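Local coordinates for lipoprotein (Colwellia psychrerythraea, PDB 3O0Y), which is of unknown function but is probably a lipid-anchored, largely helical relative of the zinc metallopeptidases, at residues S87-I93 / Q106-A110; L112-F116 / D290-L295. One frame throughout, in Å; residues are numbered along the deposited sequence.

Contact 1 (S87-I93 / Q106-A110); sequences SNTIAGI and QQVMA
Ile-90 is the bump that helix 87-92 pushes at helix 106-110. The small Ala-110 and the Gln-106 CG form the two sides of the hollow that takes its CG2 methyl, 3.8 Å from Ala-110 CB; closer still is the Gln-106 carbonyl, 3.4 Å from CG2 to O. CG1, beside the backbone N (chi1 -70°), carries CD1 to the Met-109 flank, where it meets CB, while CG2 faces Ala-110 and Gln-106. The Ala-110 methyl is also touched, more loosely at 4.3 Å between CB atoms, by Ala-91. The two helices form an antiparallel helical hairpin, helix 73-92 leading into helix 100-117, and their axes here approach to 8.9 Å at 163°. Ser-87 and Ala-110 bring their CA atoms nearest, and Ser-87 OG donates to the Ala-110 carbonyl O at 2.8 Å; Thr-113 OG1 lies in hydrogen-bonding contact with both the Met-109 and Ala-110 carbonyls. Further along, Gln-106 reaches across to the last residues of 87-93. Its chain, trans at both carbon-carbon torsions from chi1 (-179°) to chi2, runs alongside Ile-90 the other way and delivers its amide to two carbonyls. NE2 gives a nearly straight bond to Ile-90 O at 2.8 Å and a second to Ile-93 O at 2.9 Å, both acceptors lying in the amide plane, which fixes the rotation of the amide. Beyond the pair, helix 27-44 takes the side chains of Ile-93, on Gln-30, and Met-109, on Tyr-35.

Contact 2 (L112-F116 / D290-L295); sequences LTRYF and DAIKQL
This interhelical contact joins the C-terminal part of helix 100-117 to helix 284-296, far away in sequence, within the mostly helical DUF885 fold, the short segments crossing at 136° with axes 11.4 Å apart. Such a wide spacing is bridged by long side chains. A kink in the Arg-114 chain about its CB-CG bond (chi2 60°) turns the guanidinium edge-on toward Asp-290, and NH2 makes a salt bridge of 2.8 Å to OD1, which it meets from above the carboxylate plane. From the opposite face of that plane Gln-294 NE2 donates to the same OD1, one turn along its own helix, so two donors grip a single oxygen. Gln-294 NE2 also sits over one face of the guanidinium, 3.6 Å from Arg-114 NH2. Water 1 closes a second route, accepting from Arg-114 NH1 and donating to Asp-290 OD2. A leucine in place of Arg-114 would probably leave the Asp-290 carboxylate without its charged mate and take away the water's donor. Tyr-115 lies on another flank of Gln-294, whose OE1 meets the ring at its edge, 3.6 Å from CD1, with the ring and amide planes 42° apart. The Tyr-115 hydroxyl is hydrogen-bonded to the Trp-130 carbonyl, and beside it the Leu-295 methyl CD2 sits 3.6 Å from OH.

Helix 100-117 serves both contacts. In contact 1 it pairs with its predecessor in the chain, helix 73-92, while contact 2 ties it to helix 284-296, more than 170 residues on. Contact 1 lies farther out, its centre 25 Å from that of the chain against 15 Å for contact 2, yet both are only partly buried. The closer-packed hairpin works through aliphatic side chains and neutral side-chain donors to backbone carbonyls; the wider crossing relies on a salt bridge, water and a tyrosine. Their centres are 14 Å apart, and Ser-87 joins them, its CB packing 3.0 Å from Thr-113 OG1 while its OG touches Arg-114 CB.

Contact 1 (S87-I93 / Q106-A110)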
ATOM      1  N   SER A  87      -8.640  -7.202  21.112  1.00  6.49           N
ATOM      2  CA  SER A  87      -9.807  -7.094  20.282  1.00  7.94           C
ATOM      3  C   SER A  87     -11.022  -7.642  21.000  1.00  7.68           C
ATOM      4  O   SER A  87     -12.054  -7.018  21.018  1.00  7.71           O
ATOM      5  CB  SER A  87      -9.575  -7.895  18.972  1.00  8.61           C
ATOM      6  OG  SER A  87     -10.669  -7.805  18.121  1.00  8.83           O
ATOM      7  N   ASN A  88     -10.895  -8.840  21.604  1.00  7.41           N
ATOM      8  CA  ASN A  88     -12.010  -9.461  22.251  1.00  8.72           C
ATOM      9  C   ASN A  88     -12.439  -8.663  23.523  1.00  9.47           C
ATOM     10  O   ASN A  88     -13.613  -8.557  23.814  1.00  9.04           O
ATOM     11  CB  ASN A  88     -11.645 -10.934  22.569  1.00  9.80           C
ATOM     12  CG  ASN A  88     -11.789 -11.793  21.373  1.00 11.17           C
ATOM     13  OD1 ASN A  88     -12.590 -11.477  20.482  1.00 16.58           O
ATOM     14  ND2 ASN A  88     -10.997 -12.901  21.309  1.00 16.92           N
ATOM     15  N   THR A  89     -11.510  -8.089  24.241  1.00  7.93           N
ATOM     16  CA  THR A  89     -11.827  -7.335  25.472  1.00  7.83           C
ATOM     17  C   THR A  89     -12.557  -6.055  25.045  1.00  7.76           C
ATOM     18  O   THR A  89     -13.628  -5.720  25.610  1.00  8.58           O
ATOM     19  CB  THR A  89     -10.572  -7.001  26.242  1.00  8.64           C
ATOM     20  OG1 THR A  89      -9.951  -8.241  26.633  1.00  9.57           O
ATOM     21  CG2 THR A  89     -10.914  -6.138  27.464  1.00  8.84           C
ATOM     22  N   ILE A  90     -12.014  -5.395  24.010  1.00  7.74           N
ATOM     23  CA  ILE A  90     -12.665  -4.160  23.464  1.00  7.47           C
ATOM     24  C   ILE A  90     -14.104  -4.493  23.074  1.00  7.96           C
ATOM     25  O   ILE A  90     -15.036  -3.791  23.432  1.00  9.11           O
ATOM     26  CB  ILE A  90     -11.945  -3.617  22.205  1.00  8.10           C
ATOM     27  CG1 ILE A  90     -10.588  -3.054  22.598  1.00  8.72           C
ATOM     28  CG2 ILE A  90     -12.771  -2.505  21.504  1.00  9.14           C
ATOM     29  CD1 ILE A  90      -9.645  -2.650  21.457  1.00  8.33           C
ATOM     30  N   ALA A  91     -14.309  -5.604  22.371  1.00  8.56           N
ATOM     31  CA  ALA A  91     -15.619  -5.916  21.839  1.00 12.15           C
ATOM     32  C   ALA A  91     -16.691  -6.165  22.923  1.00 11.65           C
ATOM     33  O   ALA A  91     -17.861  -6.023  22.664  1.00 14.53           O
ATOM     34  CB  ALA A  91     -15.536  -7.171  20.814  1.00  8.34           C
ATOM     35  N   GLY A  92     -16.277  -6.622  24.086  1.00 11.80           N
ATOM     36  CA  GLY A  92     -17.205  -7.002  25.142  1.00 12.64           C
ATOM     37  C   GLY A  92     -17.634  -5.857  26.042  1.00 13.63           C
ATOM     38  O   GLY A  92     -18.578  -5.999  26.801  1.00 13.93           O
ATOM     39  N   ILE A  93     -16.970  -4.705  25.950  1.00 10.71           N
ATOM     40  CA  ILE A  93     -17.205  -3.619  26.898  1.00 10.90           C
ATOM     41  C   ILE A  93     -18.531  -2.931  26.567  1.00 11.09           C
ATOM     42  O   ILE A  93     -18.870  -2.756  25.422  1.00 12.91           O
ATOM     43  CB  ILE A  93     -16.028  -2.657  26.932  1.00 10.26           C
ATOM     44  CG1 ILE A  93     -14.900  -3.328  27.709  1.00 11.14           C
ATOM     45  CG2 ILE A  93     -16.429  -1.263  27.505  1.00 10.88           C
ATOM     46  CD1 ILE A  93     -13.613  -2.696  27.493  1.00 15.20           C
ATOM     47  N   GLN A 106     -14.937   2.104  19.336  1.00  8.30           N
ATOM     48  CA  GLN A 106     -14.964   0.735  19.817  1.00  7.26           C
ATOM     49  C   GLN A 106     -15.018  -0.238  18.686  1.00  6.98           C
ATOM     50  O   GLN A 106     -14.284  -1.228  18.679  1.00  9.53           O
ATOM     51  CB  GLN A 106     -16.164   0.504  20.761  1.00  7.80           C
ATOM     52  CG  GLN A 106     -16.188  -0.913  21.303  1.00 11.56           C
ATOM     53  CD  GLN A 106     -17.329  -1.075  22.323  1.00 15.14           C
ATOM     54  OE1 GLN A 106     -18.323  -0.339  22.264  1.00 16.63           O
ATOM     55  NE2 GLN A 106     -17.121  -1.893  23.315  1.00 11.54           N
ATOM     56  N   GLN A 107     -15.937  -0.014  17.762  1.00  8.72           N
ATOM     57  CA  GLN A 107     -16.106  -0.933  16.630  1.00  9.53           C
ATOM     58  C   GLN A 107     -14.889  -0.948  15.733  1.00  8.85           C
ATOM     59  O   GLN A 107     -14.370  -2.049  15.378  1.00 10.75           O
ATOM     60  CB  GLN A 107     -17.336  -0.582  15.832  1.00 10.57           C
ATOM     61  CG  GLN A 107     -17.555  -1.526  14.653  1.00 17.50           C
ATOM     62  CD  GLN A 107     -18.968  -1.373  14.020  1.00 24.90           C
ATOM     63  OE1 GLN A 107     -19.828  -0.742  14.629  1.00 25.85           O
ATOM     64  NE2 GLN A 107     -19.207  -2.008  12.839  1.00 23.13           N
ATOM     65  N   VAL A 108     -14.363   0.222  15.395  1.00  8.02           N
ATOM     66  CA  VAL A 108     -13.178   0.296  14.562  1.00  7.15           C
ATOM     67  C   VAL A 108     -11.967  -0.307  15.272  1.00  8.16           C
ATOM     68  O   VAL A 108     -11.204  -1.078  14.704  1.00  8.02           O
ATOM     69  CB  VAL A 108     -12.859   1.707  14.109  1.00  7.84           C
ATOM     70  CG1 VAL A 108     -11.514   1.753  13.357  1.00  8.04           C
ATOM     71  CG2 VAL A 108     -14.056   2.205  13.284  1.00  8.39           C
ATOM     72  N   MET A 109     -11.745   0.043  16.534  1.00  7.78           N
ATOM     73  CA  MET A 109     -10.577  -0.484  17.166  1.00  6.52           C
ATOM     74  C   MET A 109     -10.639  -2.011  17.431  1.00  7.84           C
ATOM     75  O   MET A 109      -9.597  -2.650  17.399  1.00 10.53           O
ATOM     76  CB  MET A 109     -10.252   0.263  18.456  1.00  8.10           C
ATOM     77  CG  MET A 109      -9.765   1.660  18.211  1.00  8.91           C
ATOM     78  SD  MET A 109      -8.144   1.841  17.415  1.00  3.51           S
ATOM     79  CE  MET A 109      -7.119   0.930  18.644  1.00 12.87           C
ATOM     80  N   ALA A 110     -11.813  -2.555  17.728  1.00  8.49           N
ATOM     81  CA  ALA A 110     -11.975  -4.054  17.809  1.00  8.49           C
ATOM     82  C   ALA A 110     -11.618  -4.659  16.440  1.00  8.93           C
ATOM     83  O   ALA A 110     -10.927  -5.675  16.344  1.00  9.13           O
ATOM     84  CB  ALA A 110     -13.420  -4.470  18.259  1.00 10.15           C
TER

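Contact 2 (L112-F116 / D290-L295)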
ATOM      1  N   LEU A 112      -9.663  -3.316  13.971  1.00  9.40           N
ATOM      2  CA  LEU A 112      -8.275  -3.141  13.633  1.00  8.06           C
ATOM      3  C   LEU A 112      -7.375  -4.072  14.398  1.00  7.78           C
ATOM      4  O   LEU A 112      -6.442  -4.650  13.858  1.00  7.69           O
ATOM      5  CB  LEU A 112      -7.794  -1.702  13.819  1.00  8.71           C
ATOM      6  CG  LEU A 112      -8.032  -0.666  12.821  1.00 15.99           C
ATOM      7  CD1 LEU A 112      -7.568   0.700  13.341  1.00 12.38           C
ATOM      8  CD2 LEU A 112      -7.285  -1.102  11.541  1.00 13.65           C
ATOM      9  N   THR A 113      -7.665  -4.300  15.701  1.00  7.84           N
ATOM     10  CA  THR A 113      -6.848  -5.204  16.474  1.00  8.81           C
ATOM     11  C   THR A 113      -7.025  -6.643  15.944  1.00  6.21           C
ATOM     12  O   THR A 113      -6.084  -7.465  15.902  1.00  9.83           O
ATOM     13  CB  THR A 113      -7.092  -5.069  17.965  1.00  8.82           C
ATOM     14  OG1 THR A 113      -8.505  -5.131  18.269  1.00  8.32           O
ATOM     15  CG2 THR A 113      -6.482  -3.751  18.506  1.00 10.10           C
ATOM     16  N   ARG A 114      -8.242  -6.983  15.513  1.00  6.14           N
ATOM     17  CA  ARG A 114      -8.458  -8.296  14.849  1.00  6.98           C
ATOM     18  C   ARG A 114      -7.743  -8.373  13.472  1.00  6.61           C
ATOM     19  O   ARG A 114      -7.189  -9.395  13.123  1.00  7.65           O
ATOM     20  CB  ARG A 114      -9.940  -8.584  14.658  1.00  7.93           C
ATOM     21  CG  ARG A 114     -10.330  -9.697  13.691  1.00  8.31           C
ATOM     22  CD  ARG A 114      -9.801 -11.103  14.009  1.00 11.47           C
ATOM     23  NE  ARG A 114     -10.215 -12.025  12.948  1.00  9.90           N
ATOM     24  CZ  ARG A 114      -9.660 -12.089  11.740  1.00  7.53           C
ATOM     25  NH1 ARG A 114      -8.589 -11.309  11.435  1.00  8.96           N
ATOM     26  NH2 ARG A 114     -10.187 -12.903  10.850  1.00  8.79           N
ATOM     27  N   TYR A 115      -7.705  -7.270  12.755  1.00  6.68           N
ATOM     28  CA  TYR A 115      -7.023  -7.223  11.473  1.00  6.02           C
ATOM     29  C   TYR A 115      -5.538  -7.502  11.690  1.00  6.57           C
ATOM     30  O   TYR A 115      -4.961  -8.331  11.000  1.00  8.70           O
ATOM     31  CB  TYR A 115      -7.175  -5.836  10.880  1.00  5.93           C
ATOM     32  CG  TYR A 115      -6.429  -5.559   9.613  1.00  5.26           C
ATOM     33  CD1 TYR A 115      -6.860  -6.070   8.411  1.00  7.37           C
ATOM     34  CD2 TYR A 115      -5.325  -4.694   9.591  1.00  6.85           C
ATOM     35  CE1 TYR A 115      -6.265  -5.720   7.224  1.00  6.73           C
ATOM     36  CE2 TYR A 115      -4.733  -4.327   8.390  1.00  7.58           C
ATOM     37  CZ  TYR A 115      -5.193  -4.859   7.217  1.00  6.99           C
ATOM     38  OH  TYR A 115      -4.648  -4.499   6.039  1.00  8.85           O
ATOM     39  N   PHE A 116      -4.928  -6.919  12.701  1.00  9.35           N
ATOM     40  CA  PHE A 116      -3.505  -7.192  12.995  1.00  8.45           C
ATOM     41  C   PHE A 116      -3.237  -8.500  13.735  1.00 10.34           C
ATOM     42  O   PHE A 116      -2.140  -8.945  13.679  1.00 11.59           O
ATOM     43  CB  PHE A 116      -2.904  -6.079  13.747  1.00  8.44           C
ATOM     44  CG  PHE A 116      -2.806  -4.794  12.962  1.00  7.78           C
ATOM     45  CD1 PHE A 116      -2.080  -4.766  11.744  1.00  8.02           C
ATOM     46  CD2 PHE A 116      -3.460  -3.653  13.381  1.00 10.73           C
ATOM     47  CE1 PHE A 116      -2.062  -3.585  10.961  1.00  9.43           C
ATOM     48  CE2 PHE A 116      -3.412  -2.493  12.677  1.00 12.53           C
ATOM     49  CZ  PHE A 116      -2.710  -2.449  11.447  1.00 10.30           C
ATOM     50  N   ASP A 290     -11.354 -14.970   4.118  1.00  7.06           N
ATOM     51  CA  ASP A 290     -10.850 -13.994   5.095  1.00  7.64           C
ATOM     52  C   ASP A 290     -10.148 -12.795   4.473  1.00  8.41           C
ATOM     53  O   ASP A 290     -10.404 -11.662   4.872  1.00  8.76           O
ATOM     54  CB  ASP A 290      -9.920 -14.673   6.129  1.00  7.88           C
ATOM     55  CG  ASP A 290      -9.401 -13.664   7.180  1.00 12.34           C
ATOM     56  OD1 ASP A 290     -10.226 -13.166   8.021  1.00 13.64           O
ATOM     57  OD2 ASP A 290      -8.223 -13.255   7.037  1.00 12.17           O
ATOM     58  N   ALA A 291      -9.356 -13.046   3.435  1.00  8.56           N
ATOM     59  CA  ALA A 291      -8.723 -11.956   2.700  1.00  7.87           C
ATOM     60  C   ALA A 291      -9.742 -11.049   2.061  1.00  8.09           C
ATOM     61  O   ALA A 291      -9.584  -9.806   2.079  1.00  8.78           O
ATOM     62  CB  ALA A 291      -7.730 -12.458   1.713  1.00  6.96           C
ATOM     63  N   ILE A 292     -10.800 -11.610   1.528  1.00  6.78           N
ATOM     64  CA  ILE A 292     -11.872 -10.795   0.955  1.00  7.05           C
ATOM     65  C   ILE A 292     -12.506  -9.913   2.006  1.00  8.42           C
ATOM     66  O   ILE A 292     -12.781  -8.727   1.745  1.00  6.44           O
ATOM     67  CB  ILE A 292     -12.955 -11.730   0.267  1.00  6.48           C
ATOM     68  CG1 ILE A 292     -12.369 -12.390  -0.939  1.00  7.37           C
ATOM     69  CG2 ILE A 292     -14.254 -10.960  -0.138  1.00  8.45           C
ATOM     70  CD1 ILE A 292     -13.315 -13.444  -1.605  1.00  9.56           C
ATOM     71  N   LYS A 293     -12.745 -10.490   3.194  1.00  9.58           N
ATOM     72  CA  LYS A 293     -13.270  -9.657   4.309  1.00  9.36           C
ATOM     73  C   LYS A 293     -12.279  -8.533   4.728  1.00  9.63           C
ATOM     74  O   LYS A 293     -12.668  -7.343   4.854  1.00  9.10           O
ATOM     75  CB  LYS A 293     -13.618 -10.542   5.489  1.00 11.10           C
ATOM     76  CG  LYS A 293     -14.173  -9.617   6.602  1.00 16.69           C
ATOM     77  CD  LYS A 293     -15.097 -10.178   7.642  1.00 32.55           C
ATOM     78  CE  LYS A 293     -15.783  -8.961   8.384  1.00 35.03           C
ATOM     79  NZ  LYS A 293     -16.666  -8.017   7.539  1.00 35.31           N
ATOM     80  N   GLN A 294     -11.004  -8.870   4.913  1.00  6.68           N
ATOM     81  CA  GLN A 294     -10.054  -7.917   5.468  1.00  8.57           C
ATOM     82  C   GLN A 294      -9.556  -6.894   4.454  1.00  9.00           C
ATOM     83  O   GLN A 294      -9.275  -5.751   4.821  1.00 11.05           O
ATOM     84  CB  GLN A 294      -8.817  -8.637   6.051  1.00  8.96           C
ATOM     85  CG  GLN A 294      -9.060  -9.631   7.191  1.00 11.12           C
ATOM     86  CD  GLN A 294      -9.911  -9.160   8.295  1.00 11.64           C
ATOM     87  OE1 GLN A 294      -9.816  -8.002   8.780  1.00 12.15           O
ATOM     88  NE2 GLN A 294     -10.802 -10.067   8.735  1.00 10.99           N
ATOM     89  N   LEU A 295      -9.342  -7.342   3.227  1.00  9.31           N
ATOM     90  CA  LEU A 295      -8.754  -6.481   2.189  1.00  8.57           C
ATOM     91  C   LEU A 295      -9.761  -5.986   1.143  1.00  8.76           C
ATOM     92  O   LEU A 295      -9.561  -4.946   0.484  1.00  9.19           O
ATOM     93  CB  LEU A 295      -7.565  -7.234   1.561  1.00  8.08           C
ATOM     94  CG  LEU A 295      -6.398  -7.575   2.510  1.00  9.04           C
ATOM     95  CD1 LEU A 295      -5.378  -8.463   1.763  1.00  8.76           C
ATOM     96  CD2 LEU A 295      -5.743  -6.242   3.044  1.00  9.52           C
TER
HETATM   97  O   HOH W   1      -7.056 -11.838   9.029  1.00  9.84           O
HETATM   98  O   HOH W   2      -7.302  -3.557   4.989  1.00 11.02           O